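Local coordinates for protein dual function macrocyclase-peptidase POPB (Galerina marginata, PDB 5N4B) that cleaves peptide bonds after proline and, having released a 25-residue intermediate, joins its ends into a macrocycle during biosynthesis of the amanitin toxins, at residues F158-S163 and T171-S176; D196-F201 and C238-G243; L216-P221 and W261-D266; I250-D255 and D296-G301. The protein carries 1 engineered substitution. All blocks are in the same frame, centred on the assembly; numbering follows the deposited sequence.

Interaction 1: residues F158-S163 and T171-S176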
loop_
_atom_site.group_PDB
_atom_site.type_symbol
_atom_site.label_atom_id
_atom_site.label_comp_id
_atom_site.label_asym_id
_atom_site.label_seq_id
_atom_site.Cartn_x
_atom_site.Cartn_y
_atom_site.Cartn_z
ATOM N N PHE A 158 -19.748 12.808 9.448
ATOM C CA PHE A 158 -18.953 11.776 8.806
ATOM C C PHE A 158 -18.593 12.274 7.425
ATOM O O PHE A 158 -19.476 12.486 6.592
ATOM C CB PHE A 158 -19.777 10.494 8.725
ATOM C CG PHE A 158 -19.111 9.326 8.006
ATOM C CD1 PHE A 158 -18.028 8.663 8.582
ATOM C CD2 PHE A 158 -19.583 8.858 6.792
ATOM C CE1 PHE A 158 -17.491 7.559 7.981
ATOM C CE2 PHE A 158 -19.021 7.756 6.195
ATOM C CZ PHE A 158 -17.976 7.137 6.747
ATOM N N ALA A 159 -17.317 12.472 7.176
ATOM C CA ALA A 159 -16.821 12.886 5.866
ATOM C C ALA A 159 -16.320 11.656 5.124
ATOM O O ALA A 159 -15.685 10.793 5.728
ATOM C CB ALA A 159 -15.701 13.900 6.014
ATOM N N TYR A 160 -16.636 11.546 3.842
ATOM C CA TYR A 160 -16.292 10.348 3.104
ATOM C C TYR A 160 -15.947 10.681 1.672
ATOM O O TYR A 160 -16.665 11.448 1.021
ATOM C CB TYR A 160 -17.389 9.294 3.154
ATOM C CG TYR A 160 -18.760 9.742 2.740
ATOM C CD1 TYR A 160 -19.560 10.460 3.623
ATOM C CD2 TYR A 160 -19.346 9.348 1.536
ATOM C CE1 TYR A 160 -20.858 10.836 3.299
ATOM C CE2 TYR A 160 -20.672 9.714 1.216
ATOM C CZ TYR A 160 -21.409 10.442 2.140
ATOM O OH TYR A 160 -22.736 10.789 1.865
ATOM N N ALA A 161 -14.855 10.126 1.196
ATOM C CA ALA A 161 -14.328 10.355 -0.138
ATOM C C ALA A 161 -14.786 9.249 -1.067
ATOM O O ALA A 161 -14.626 8.057 -0.748
ATOM C CB ALA A 161 -12.795 10.399 -0.106
ATOM N N VAL A 162 -15.327 9.641 -2.216
ATOM C CA VAL A 162 -15.933 8.720 -3.170
ATOM C C VAL A 162 -15.227 8.856 -4.505
ATOM O O VAL A 162 -15.012 9.962 -4.993
ATOM C CB VAL A 162 -17.422 9.034 -3.324
ATOM C CG1 VAL A 162 -18.040 8.094 -4.349
ATOM C CG2 VAL A 162 -18.124 8.893 -1.947
ATOM N N SER A 163 -14.898 7.725 -5.092
ATOM C CA SER A 163 -14.342 7.616 -6.437
ATOM C C SER A 163 -15.328 6.848 -7.306
ATOM O O SER A 163 -16.113 6.033 -6.807
ATOM C CB SER A 163 -12.998 6.899 -6.467
ATOM O OG SER A 163 -12.002 7.732 -5.906
ATOM N N THR A 171 -14.201 12.774 -4.526
ATOM C CA THR A 171 -15.092 13.829 -4.057
ATOM C C THR A 171 -15.477 13.516 -2.626
ATOM O O THR A 171 -15.853 12.378 -2.302
ATOM C CB THR A 171 -16.349 13.934 -4.941
ATOM O OG1 THR A 171 -15.911 14.142 -6.296
ATOM C CG2 THR A 171 -17.240 15.021 -4.478
ATOM N N ILE A 172 -15.352 14.506 -1.755
ATOM C CA ILE A 172 -15.676 14.336 -0.341
ATOM C C ILE A 172 -17.076 14.861 -0.121
ATOM O O ILE A 172 -17.416 15.993 -0.514
ATOM C CB ILE A 172 -14.685 15.049 0.582
ATOM C CG1 ILE A 172 -13.254 14.570 0.324
ATOM C CG2 ILE A 172 -15.094 14.778 2.022
ATOM C CD1 ILE A 172 -12.216 15.451 1.060
ATOM N N TYR A 173 -17.889 14.030 0.523
ATOM C CA TYR A 173 -19.236 14.329 0.967
ATOM C C TYR A 173 -19.272 14.289 2.489
ATOM O O TYR A 173 -18.353 13.770 3.138
ATOM C CB TYR A 173 -20.272 13.325 0.380
ATOM C CG TYR A 173 -20.305 13.367 -1.116
ATOM C CD1 TYR A 173 -21.044 14.331 -1.773
ATOM C CD2 TYR A 173 -19.557 12.489 -1.868
ATOM C CE1 TYR A 173 -21.057 14.371 -3.133
ATOM C CE2 TYR A 173 -19.561 12.537 -3.248
ATOM C CZ TYR A 173 -20.329 13.490 -3.870
ATOM O OH TYR A 173 -20.307 13.566 -5.261
ATOM N N VAL A 174 -20.320 14.894 3.064
ATOM C CA VAL A 174 -20.483 14.968 4.498
ATOM C C VAL A 174 -21.922 14.631 4.841
ATOM O O VAL A 174 -22.869 15.150 4.220
ATOM C CB VAL A 174 -20.134 16.355 5.062
ATOM C CG1 VAL A 174 -20.230 16.380 6.619
ATOM C CG2 VAL A 174 -18.772 16.821 4.564
ATOM N N ARG A 175 -22.079 13.812 5.859
ATOM C CA ARG A 175 -23.407 13.493 6.367
ATOM C C ARG A 175 -23.415 13.443 7.884
ATOM O O ARG A 175 -22.412 13.177 8.537
ATOM C CB ARG A 175 -23.984 12.165 5.812
ATOM C CG ARG A 175 -23.234 10.943 6.343
ATOM C CD ARG A 175 -23.515 9.679 5.554
ATOM N NE ARG A 175 -24.929 9.403 5.460
ATOM C CZ ARG A 175 -25.669 9.550 4.364
ATOM N NH1 ARG A 175 -25.179 9.924 3.197
ATOM N NH2 ARG A 175 -26.963 9.325 4.453
ATOM N N SER A 176 -24.585 13.731 8.460
ATOM C CA SER A 176 -24.774 13.576 9.886
ATOM C C SER A 176 -24.602 12.120 10.289
ATOM O O SER A 176 -25.052 11.207 9.587
ATOM C CB SER A 176 -26.205 14.005 10.245
ATOM O OG SER A 176 -26.444 13.665 11.613
HETATM O O HOH W 1 -15.732 11.403 -7.192
#
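Tyr160 lays its ring across Tyr173, whose CB sits over one ring face, 3.8 Å from the centroid of the Tyr160 ring and 22° off the normal, a CH-pi contact. The two aromatic planes are inclined at 39°. At its far end Tyr160 OH accepts a hydrogen bond from Arg175 NH1 at 2.9 Å, and the hydroxyl lies in the guanidinium plane. Arg175 CD runs beside the ring, 3.7 Å from Tyr160 CE1, and the bend at chi3 (-54°) then turns the guanidinium to the hydroxyl. Tyrosine suits this place because its flat body packs while its hydroxyl meets the arginine. Further along, Val162 CG2 approaches the edge of the Tyr173 ring, 3.9 Å from Tyr173 CD2.

These side chains share one face of an antiparallel hairpin, the two middle strands of a four-stranded propeller blade. Phe158, Tyr160 and Val162 form hydrogen-bonded pairs with Arg175, Tyr173 and Thr171. On the other face Ala159 and Ala161 are small enough for the strand to lie close against Ile172 and Val174; Ala159 CB is 4.1 Å from Ile172 CG2. Phe215 and Tyr217 of the next blade cover that face.

A water donates to Val162 O at 2.7 Å and also hydrogen-bonds Thr171 OG1, joining the strands where they near the hairpin turn. Outside the pair, Asp191 forms a salt bridge with Arg175 NH1, and so probably fixes the guanidinium that meets Tyr160, while Glu197 hydrogen-bonds Tyr173 OH. Ser163 OG hydrogen-bonds the backbone oxygen of catalytic His699.

Interaction 2: residues D196-F201 and C238-G243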
loop_
_atom_site.group_PDB
_atom_site.type_symbol
_atom_site.label_atom_id
_atom_site.label_comp_id
_atom_site.label_asym_id
_atom_site.label_seq_id
_atom_site.Cartn_x
_atom_site.Cartn_y
_atom_site.Cartn_z
ATOM N N ASP A 196 -22.918 19.683 0.627
ATOM C CA ASP A 196 -21.475 19.866 0.468
ATOM C C ASP A 196 -20.925 18.869 -0.543
ATOM O O ASP A 196 -21.191 17.678 -0.439
ATOM C CB ASP A 196 -20.775 19.587 1.790
ATOM C CG ASP A 196 -21.208 20.514 2.928
ATOM O OD1 ASP A 196 -22.407 20.849 3.021
ATOM O OD2 ASP A 196 -20.340 20.863 3.773
ATOM N N GLU A 197 -20.113 19.336 -1.484
ATOM C CA GLU A 197 -19.465 18.466 -2.452
ATOM C C GLU A 197 -18.060 18.999 -2.695
ATOM O O GLU A 197 -17.875 20.025 -3.351
ATOM C CB GLU A 197 -20.275 18.402 -3.745
ATOM C CG GLU A 197 -19.647 17.491 -4.773
ATOM C CD GLU A 197 -20.561 17.224 -5.959
ATOM O OE1 GLU A 197 -20.924 18.212 -6.638
ATOM O OE2 GLU A 197 -20.968 16.050 -6.157
ATOM N N VAL A 198 -17.071 18.326 -2.151
ATOM C CA VAL A 198 -15.703 18.811 -2.150
ATOM C C VAL A 198 -14.915 18.016 -3.199
ATOM O O VAL A 198 -14.463 16.892 -2.941
ATOM C CB VAL A 198 -15.112 18.706 -0.741
ATOM C CG1 VAL A 198 -13.686 19.145 -0.718
ATOM C CG2 VAL A 198 -15.939 19.528 0.230
ATOM N N LYS A 199 -14.775 18.563 -4.391
ATOM C CA LYS A 199 -14.195 17.882 -5.538
ATOM C C LYS A 199 -12.680 18.055 -5.576
ATOM O O LYS A 199 -12.075 18.903 -4.890
ATOM C CB LYS A 199 -14.803 18.444 -6.825
ATOM C CG LYS A 199 -16.294 18.060 -6.951
ATOM C CD LYS A 199 -16.928 18.620 -8.224
ATOM C CE LYS A 199 -16.295 18.030 -9.493
ATOM N NZ LYS A 199 -16.528 16.582 -9.745
ATOM N N TRP A 200 -12.056 17.213 -6.401
ATOM C CA TRP A 200 -10.654 17.333 -6.794
ATOM C C TRP A 200 -9.688 16.901 -5.705
ATOM O O TRP A 200 -8.528 17.269 -5.698
ATOM C CB TRP A 200 -10.320 18.753 -7.323
ATOM C CG TRP A 200 -11.300 19.170 -8.385
ATOM C CD1 TRP A 200 -12.276 20.115 -8.270
ATOM C CD2 TRP A 200 -11.419 18.627 -9.683
ATOM N NE1 TRP A 200 -12.997 20.182 -9.420
ATOM C CE2 TRP A 200 -12.504 19.272 -10.307
ATOM C CE3 TRP A 200 -10.714 17.651 -10.392
ATOM C CZ2 TRP A 200 -12.879 19.001 -11.628
ATOM C CZ3 TRP A 200 -11.112 17.357 -11.680
ATOM C CH2 TRP A 200 -12.187 18.045 -12.287
ATOM N N PHE A 201 -10.164 16.052 -4.791
ATOM C CA PHE A 201 -9.402 15.591 -3.644
ATOM C C PHE A 201 -8.497 14.434 -4.044
ATOM O O PHE A 201 -8.936 13.458 -4.683
ATOM C CB PHE A 201 -10.395 15.136 -2.564
ATOM C CG PHE A 201 -9.792 14.353 -1.405
ATOM C CD1 PHE A 201 -8.801 14.886 -0.644
ATOM C CD2 PHE A 201 -10.272 13.105 -1.064
ATOM C CE1 PHE A 201 -8.244 14.158 0.421
ATOM C CE2 PHE A 201 -9.756 12.398 0.006
ATOM C CZ PHE A 201 -8.760 12.929 0.753
ATOM N N CYS A 238 -6.377 22.816 1.550
ATOM C CA CYS A 238 -7.569 23.618 1.679
ATOM C C CYS A 238 -8.333 23.232 2.926
ATOM O O CYS A 238 -8.096 22.160 3.525
ATOM C CB CYS A 238 -8.492 23.421 0.477
ATOM S SG CYS A 238 -7.803 24.058 -1.062
ATOM N N TYR A 239 -9.246 24.119 3.309
ATOM C CA TYR A 239 -10.142 23.916 4.438
ATOM C C TYR A 239 -11.580 24.083 3.991
ATOM O O TYR A 239 -11.922 25.089 3.358
ATOM C CB TYR A 239 -9.809 24.898 5.567
ATOM C CG TYR A 239 -10.733 24.848 6.718
ATOM C CD1 TYR A 239 -10.665 23.868 7.712
ATOM C CD2 TYR A 239 -11.712 25.832 6.807
ATOM C CE1 TYR A 239 -11.607 23.919 8.784
ATOM C CE2 TYR A 239 -12.611 25.855 7.811
ATOM C CZ TYR A 239 -12.555 24.940 8.778
ATOM O OH TYR A 239 -13.545 25.097 9.751
ATOM N N HIS A 240 -12.407 23.082 4.286
ATOM C CA HIS A 240 -13.830 23.084 3.996
ATOM C C HIS A 240 -14.632 23.204 5.281
ATOM O O HIS A 240 -14.469 22.383 6.192
ATOM C CB HIS A 240 -14.230 21.785 3.298
ATOM C CG HIS A 240 -15.688 21.719 3.039
ATOM N ND1 HIS A 240 -16.299 22.577 2.160
ATOM C CD2 HIS A 240 -16.679 21.026 3.631
ATOM C CE1 HIS A 240 -17.606 22.362 2.160
ATOM N NE2 HIS A 240 -17.866 21.417 3.043
ATOM N N LYS A 241 -15.503 24.227 5.360
ATOM C CA LYS A 241 -16.419 24.393 6.473
ATOM C C LYS A 241 -17.688 23.585 6.213
ATOM O O LYS A 241 -18.294 23.681 5.133
ATOM C CB LYS A 241 -16.726 25.881 6.622
ATOM C CG LYS A 241 -17.744 26.161 7.701
ATOM C CD LYS A 241 -17.972 27.664 7.835
ATOM C CE LYS A 241 -18.958 27.919 8.951
ATOM N NZ LYS A 241 -19.492 29.320 8.861
ATOM N N VAL A 242 -18.086 22.768 7.185
ATOM C CA VAL A 242 -19.306 21.975 7.026
ATOM C C VAL A 242 -20.490 22.879 6.795
ATOM O O VAL A 242 -20.660 23.898 7.474
ATOM C CB VAL A 242 -19.534 21.094 8.255
ATOM C CG1 VAL A 242 -20.847 20.360 8.161
ATOM C CG2 VAL A 242 -18.427 20.088 8.391
ATOM N N GLY A 243 -21.342 22.478 5.842
ATOM C CA GLY A 243 -22.551 23.230 5.533
ATOM C C GLY A 243 -22.365 24.332 4.531
ATOM O O GLY A 243 -23.200 25.252 4.478
#
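The outermost strand of one propeller blade meets the third strand of the next where Asp196 and His240 form a His-carboxylate hydrogen bond. His240 NE2 donates to Asp196 OD2 at 2.6 Å, a short and nearly straight bond (164°). The oxygen lies close to the imidazole plane, yet the ring approaches it on the anti side and 30° out of the carboxylate plane, so that the two flat groups stand almost perpendicular, at 82°. The syn lone pair of Asp196 OD2 is taken by Gly243 N at 2.8 Å, and two donors thus grip one oxygen of the buried aspartate. Having CG anti to the backbone N carries the imidazole across the gap between the blades.

The bond joins two neighbouring blades of the beta-propeller, each a separate four-stranded sheet. Over one face of the same ring stands Val198 CG2, 3.6 Å from the centroid and almost on the normal, a CH-pi contact for which a branched aliphatic residue is well shaped. The chain, turning after strand 238-241, presents the N-H of Gly243 to the carboxylate; the positive phi here suits glycine. At the ring's other nitrogen, Asp249 accepts a hydrogen bond from His240 ND1; acidic partners at both nitrogens would probably favour a protonated imidazole.

Interaction 3: residues L216-P221 and W261-D266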
loop_
_atom_site.group_PDB
_atom_site.type_symbol
_atom_site.label_atom_id
_atom_site.label_comp_id
_atom_site.label_asym_id
_atom_site.label_seq_id
_atom_site.Cartn_x
_atom_site.Cartn_y
_atom_site.Cartn_z
ATOM N N LEU A 216 -9.506 19.860 6.772
ATOM C CA LEU A 216 -8.478 20.112 5.775
ATOM C C LEU A 216 -8.364 18.920 4.846
ATOM O O LEU A 216 -8.504 17.763 5.268
ATOM C CB LEU A 216 -7.107 20.379 6.415
ATOM C CG LEU A 216 -7.089 21.678 7.236
ATOM C CD1 LEU A 216 -7.212 21.388 8.690
ATOM C CD2 LEU A 216 -5.940 22.490 6.942
ATOM N N TYR A 217 -8.056 19.202 3.588
ATOM C CA TYR A 217 -7.932 18.223 2.515
ATOM C C TYR A 217 -7.091 18.832 1.398
ATOM O O TYR A 217 -7.114 20.044 1.171
ATOM C CB TYR A 217 -9.318 17.828 1.996
ATOM C CG TYR A 217 -10.000 18.920 1.221
ATOM C CD1 TYR A 217 -10.616 20.003 1.858
ATOM C CD2 TYR A 217 -9.932 18.927 -0.142
ATOM C CE1 TYR A 217 -11.173 21.025 1.131
ATOM C CE2 TYR A 217 -10.475 19.964 -0.880
ATOM C CZ TYR A 217 -11.072 21.019 -0.241
ATOM O OH TYR A 217 -11.603 22.076 -0.992
ATOM N N GLN A 218 -6.363 17.974 0.686
ATOM C CA GLN A 218 -5.571 18.400 -0.458
ATOM C C GLN A 218 -6.397 18.277 -1.729
ATOM O O GLN A 218 -7.025 17.244 -1.989
ATOM C CB GLN A 218 -4.305 17.586 -0.590
ATOM C CG GLN A 218 -3.481 18.019 -1.813
ATOM C CD GLN A 218 -2.122 17.410 -1.764
ATOM O OE1 GLN A 218 -1.147 18.097 -1.503
ATOM N NE2 GLN A 218 -2.036 16.095 -1.938
ATOM N N ARG A 219 -6.381 19.317 -2.529
ATOM C CA ARG A 219 -7.025 19.219 -3.820
ATOM C C ARG A 219 -6.170 19.813 -4.929
ATOM O O ARG A 219 -5.145 20.456 -4.708
ATOM C CB ARG A 219 -8.383 19.859 -3.847
ATOM C CG ARG A 219 -8.253 21.310 -3.492
ATOM C CD ARG A 219 -9.362 22.110 -4.065
ATOM N NE ARG A 219 -9.385 22.131 -5.527
ATOM C CZ ARG A 219 -10.279 22.818 -6.209
ATOM N NH1 ARG A 219 -11.202 23.526 -5.559
ATOM N NH2 ARG A 219 -10.230 22.781 -7.522
ATOM N N TYR A 220 -6.596 19.543 -6.118
ATOM C CA TYR A 220 -5.920 19.938 -7.335
ATOM C C TYR A 220 -6.764 20.895 -8.150
ATOM O O TYR A 220 -7.964 21.026 -7.892
ATOM C CB TYR A 220 -5.564 18.700 -8.132
ATOM C CG TYR A 220 -4.405 17.980 -7.495
ATOM C CD1 TYR A 220 -3.095 18.306 -7.841
ATOM C CD2 TYR A 220 -4.598 17.056 -6.481
ATOM C CE1 TYR A 220 -2.014 17.672 -7.265
ATOM C CE2 TYR A 220 -3.508 16.437 -5.889
ATOM C CZ TYR A 220 -2.238 16.755 -6.289
ATOM O OH TYR A 220 -1.166 16.108 -5.659
ATOM N N PRO A 221 -6.186 21.569 -9.143
ATOM C CA PRO A 221 -6.989 22.466 -9.966
ATOM C C PRO A 221 -8.072 21.702 -10.688
ATOM O O PRO A 221 -7.857 20.560 -11.123
ATOM C CB PRO A 221 -5.972 23.053 -10.944
ATOM C CG PRO A 221 -4.646 22.980 -10.184
ATOM C CD PRO A 221 -4.745 21.690 -9.412
ATOM N N TRP A 261 5.327 19.772 -5.539
ATOM C CA TRP A 261 5.280 19.450 -4.113
ATOM C C TRP A 261 3.833 19.160 -3.705
ATOM O O TRP A 261 2.885 19.727 -4.243
ATOM C CB TRP A 261 5.824 20.587 -3.272
ATOM C CG TRP A 261 7.274 20.887 -3.455
ATOM C CD1 TRP A 261 8.104 20.409 -4.427
ATOM C CD2 TRP A 261 8.046 21.766 -2.651
ATOM N NE1 TRP A 261 9.368 20.945 -4.248
ATOM C CE2 TRP A 261 9.350 21.776 -3.164
ATOM C CE3 TRP A 261 7.758 22.551 -1.544
ATOM C CZ2 TRP A 261 10.361 22.551 -2.608
ATOM C CZ3 TRP A 261 8.781 23.313 -0.959
ATOM C CH2 TRP A 261 10.055 23.322 -1.513
ATOM N N ILE A 262 3.664 18.279 -2.732
ATOM C CA ILE A 262 2.372 17.955 -2.144
ATOM C C ILE A 262 2.420 18.188 -0.630
ATOM O O ILE A 262 3.493 18.395 -0.037
ATOM C CB ILE A 262 1.868 16.553 -2.518
ATOM C CG1 ILE A 262 2.784 15.473 -1.951
ATOM C CG2 ILE A 262 1.734 16.473 -4.053
ATOM C CD1 ILE A 262 2.123 14.050 -2.006
ATOM N N TYR A 263 1.240 18.132 -0.020
ATOM C CA TYR A 263 0.995 18.681 1.293
ATOM C C TYR A 263 0.219 17.690 2.161
ATOM O O TYR A 263 -0.557 16.874 1.674
ATOM C CB TYR A 263 0.243 20.031 1.236
ATOM C CG TYR A 263 0.987 20.956 0.327
ATOM C CD1 TYR A 263 2.230 21.435 0.691
ATOM C CD2 TYR A 263 0.523 21.232 -0.960
ATOM C CE1 TYR A 263 2.963 22.195 -0.184
ATOM C CE2 TYR A 263 1.273 22.016 -1.838
ATOM C CZ TYR A 263 2.486 22.473 -1.425
ATOM O OH TYR A 263 3.270 23.213 -2.261
ATOM N N GLY A 264 0.470 17.758 3.448
ATOM C CA GLY A 264 -0.349 17.091 4.439
ATOM C C GLY A 264 -0.544 18.004 5.634
ATOM O O GLY A 264 0.108 19.040 5.752
ATOM N N ALA A 265 -1.447 17.621 6.521
ATOM C CA ALA A 265 -1.790 18.414 7.682
ATOM C C ALA A 265 -2.108 17.547 8.864
ATOM O O ALA A 265 -2.291 16.330 8.762
ATOM C CB ALA A 265 -2.980 19.344 7.397
ATOM N N ASP A 266 -2.078 18.198 10.026
ATOM C CA ASP A 266 -2.546 17.593 11.275
ATOM C C ASP A 266 -3.014 18.721 12.188
ATOM O O ASP A 266 -2.593 19.874 12.035
ATOM C CB ASP A 266 -1.433 16.800 11.984
ATOM C CG ASP A 266 -1.421 15.272 11.677
ATOM O OD1 ASP A 266 -2.488 14.625 11.654
ATOM O OD2 ASP A 266 -0.285 14.706 11.476
#
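Gln218 reaches straight across to strand 262-266 and ends with OE1 at the backbone of Tyr263. There Tyr263 N donates to Gln218 OE1 at 2.8 Å, the donor tilted 24° from the carbonyl plane of the amide and the N-H line bent to 141°. The same oxygen comes within 3.5 Å of Ile262 CB, and the glutamine runs at about a right angle to the isoleucine side chain. Its chain, extended beyond CG, carries the amide clear of its own strand. Glutamine fits because its amide can accept on one side and donate on the other: Gln218 NE2 hydrogen-bonds the backbone oxygen of Lys202.

Tyr220 crosses Ile262 at a slant, bringing Tyr220 OH to 3.3 Å from Ile262 CG2. At the opposite end of the contact Leu216 CD2 meets Ala265 CB at 4.3 Å, a methyl-to-methyl touch that the small alanine allows. The strands run antiparallel at 173°, their axes 7.2 Å apart at the closest, too far for backbone pairing, and the side chains bridge the gap. Strands 214-219 and 262-267 belong to successive four-stranded sheets, and packing of this kind between adjacent blades is typical of a beta-propeller.

Interaction 4: residues I250-D255 and D296-G301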
loop_
_atom_site.group_PDB
_atom_site.type_symbol
_atom_site.label_atom_id
_atom_site.label_comp_id
_atom_site.label_asym_id
_atom_site.label_seq_id
_atom_site.Cartn_x
_atom_site.Cartn_y
_atom_site.Cartn_z
ATOM N N ILE A 250 -11.225 27.628 1.985
ATOM C CA ILE A 250 -10.041 28.453 2.193
ATOM C C ILE A 250 -8.824 27.695 1.681
ATOM O O ILE A 250 -8.676 26.499 1.964
ATOM C CB ILE A 250 -9.896 28.756 3.698
ATOM C CG1 ILE A 250 -11.054 29.649 4.150
ATOM C CG2 ILE A 250 -8.553 29.409 3.995
ATOM C CD1 ILE A 250 -11.181 29.765 5.657
ATOM N N ILE A 251 -7.930 28.362 0.955
ATOM C CA ILE A 251 -6.637 27.800 0.592
ATOM C C ILE A 251 -5.690 28.093 1.749
ATOM O O ILE A 251 -5.301 29.250 1.972
ATOM C CB ILE A 251 -6.081 28.365 -0.727
ATOM C CG1 ILE A 251 -6.968 27.938 -1.898
ATOM C CG2 ILE A 251 -4.678 27.812 -0.961
ATOM C CD1 ILE A 251 -6.525 28.539 -3.254
ATOM N N VAL A 252 -5.340 27.053 2.503
ATOM C CA VAL A 252 -4.440 27.116 3.653
ATOM C C VAL A 252 -2.986 27.215 3.196
ATOM O O VAL A 252 -2.169 27.939 3.788
ATOM C CB VAL A 252 -4.696 25.852 4.504
ATOM C CG1 VAL A 252 -3.685 25.646 5.528
ATOM C CG2 VAL A 252 -6.083 25.939 5.130
ATOM N N TYR A 253 -2.624 26.505 2.136
ATOM C CA TYR A 253 -1.281 26.607 1.591
ATOM C C TYR A 253 -1.249 26.135 0.141
ATOM O O TYR A 253 -1.890 25.154 -0.220
ATOM C CB TYR A 253 -0.216 25.813 2.381
ATOM C CG TYR A 253 1.174 26.261 1.964
ATOM C CD1 TYR A 253 1.619 27.527 2.305
ATOM C CD2 TYR A 253 2.010 25.454 1.246
ATOM C CE1 TYR A 253 2.861 27.989 1.880
ATOM C CE2 TYR A 253 3.284 25.857 0.838
ATOM C CZ TYR A 253 3.693 27.145 1.158
ATOM O OH TYR A 253 4.916 27.643 0.761
ATOM N N GLN A 254 -0.439 26.807 -0.675
ATOM C CA GLN A 254 -0.005 26.296 -1.971
ATOM C C GLN A 254 1.314 26.966 -2.321
ATOM O O GLN A 254 1.691 27.965 -1.691
ATOM C CB GLN A 254 -1.054 26.529 -3.061
ATOM C CG GLN A 254 -1.224 27.943 -3.507
ATOM C CD GLN A 254 -2.209 28.011 -4.671
ATOM O OE1 GLN A 254 -2.032 27.352 -5.707
ATOM N NE2 GLN A 254 -3.234 28.763 -4.491
ATOM N N ASP A 255 2.015 26.404 -3.300
ATOM C CA ASP A 255 3.331 26.936 -3.679
ATOM C C ASP A 255 3.478 26.847 -5.188
ATOM O O ASP A 255 3.900 25.827 -5.729
ATOM C CB ASP A 255 4.465 26.227 -2.951
ATOM C CG ASP A 255 5.792 26.840 -3.228
ATOM O OD1 ASP A 255 5.854 27.696 -4.134
ATOM O OD2 ASP A 255 6.781 26.414 -2.570
ATOM N N ASP A 296 -11.473 30.657 17.393
ATOM C CA ASP A 296 -12.276 30.730 16.174
ATOM C C ASP A 296 -11.844 29.755 15.074
ATOM O O ASP A 296 -12.603 29.568 14.115
ATOM C CB ASP A 296 -12.180 32.151 15.615
ATOM C CG ASP A 296 -12.761 33.172 16.554
ATOM O OD1 ASP A 296 -13.710 32.805 17.273
ATOM O OD2 ASP A 296 -12.255 34.318 16.602
ATOM N N GLY A 297 -10.677 29.120 15.185
ATOM C CA GLY A 297 -10.268 28.130 14.188
ATOM C C GLY A 297 -9.664 28.713 12.913
ATOM O O GLY A 297 -9.133 29.828 12.880
ATOM N N VAL A 298 -9.752 27.925 11.837
ATOM C CA VAL A 298 -9.061 28.247 10.591
ATOM C C VAL A 298 -9.739 29.415 9.900
ATOM O O VAL A 298 -10.961 29.411 9.676
ATOM C CB VAL A 298 -9.062 27.013 9.663
ATOM C CG1 VAL A 298 -8.466 27.338 8.294
ATOM C CG2 VAL A 298 -8.325 25.889 10.287
ATOM N N LYS A 299 -8.933 30.413 9.538
ATOM C CA LYS A 299 -9.312 31.552 8.711
ATOM C C LYS A 299 -8.244 31.732 7.638
ATOM O O LYS A 299 -7.213 31.055 7.643
ATOM C CB LYS A 299 -9.438 32.853 9.526
ATOM C CG LYS A 299 -10.652 32.924 10.439
ATOM C CD LYS A 299 -10.768 34.308 11.125
ATOM C CE LYS A 299 -9.825 34.438 12.332
ATOM N NZ LYS A 299 -10.196 33.527 13.470
ATOM N N SER A 300 -8.488 32.655 6.705
ATOM C CA SER A 300 -7.484 32.933 5.687
ATOM C C SER A 300 -6.325 33.690 6.334
ATOM O O SER A 300 -6.461 34.267 7.414
ATOM C CB SER A 300 -8.060 33.823 4.592
ATOM O OG SER A 300 -8.623 34.994 5.153
ATOM N N GLY A 301 -5.167 33.642 5.677
ATOM C CA GLY A 301 -4.016 34.412 6.133
ATOM C C GLY A 301 -3.263 33.793 7.298
ATOM O O GLY A 301 -2.806 34.508 8.186
#
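Ile250 spreads its two branches over the chain from Val298 to Ser300. The longer one brings CD1 to the backbone, with Ile250 CD1 4.0 Å from Val298 O and equally far from Lys299 CA. Its other branch sits further along, Ile250 CG2 being 4.1 Å from Ser300 CA. The torsions part the branches: CG1 is anti to the carbonyl carbon (chi1 -67°), whereas CG2 is anti to the backbone N. A beta-branched isoleucine can therefore touch three consecutive residues at once.

Beside it Val252 CG2 meets Val298 CG1 at 4.2 Å, a methyl-to-methyl contact between two buried valines. Tyr239 of the adjoining strand packs against both valines. Lys299 points its CB away from the strand, which suits a charged residue at an exposed position, and it forms a long salt bridge from Lys299 NZ to Asp296 OD2 at 3.8 Å.

Val252 belongs to a classic beta bulge, in which it and Tyr253 both face Met237 of the adjoining strand. Strand 250-254 is the outermost of its blade, and segment 296-301 lies in the loop between the last two strands of the following blade. The apolar contact therefore covers the seam between two neighbouring blades of the propeller.

Interaction 1 alone lies within a single blade, where backbone hydrogen bonds pair two strands; the other three join one blade to the next. Interactions 1 and 2 share a sheet, since strand 198-201 pairs with strand 170-176, and 2, 3 and 4 all draw on the blade of strands 214-219, 236-241 and 250-254. Interactions 1 and 3 are buried, each with a side chain about 8 Å from that of His699. Interactions 2 and 4 are partly buried and away from the active site. Interactions 3 and 4 join the same two blades, by a glutamine amide bound to backbone and by mainly aliphatic packing; interaction 2, at the preceding seam, uses a carboxylate and an imidazole.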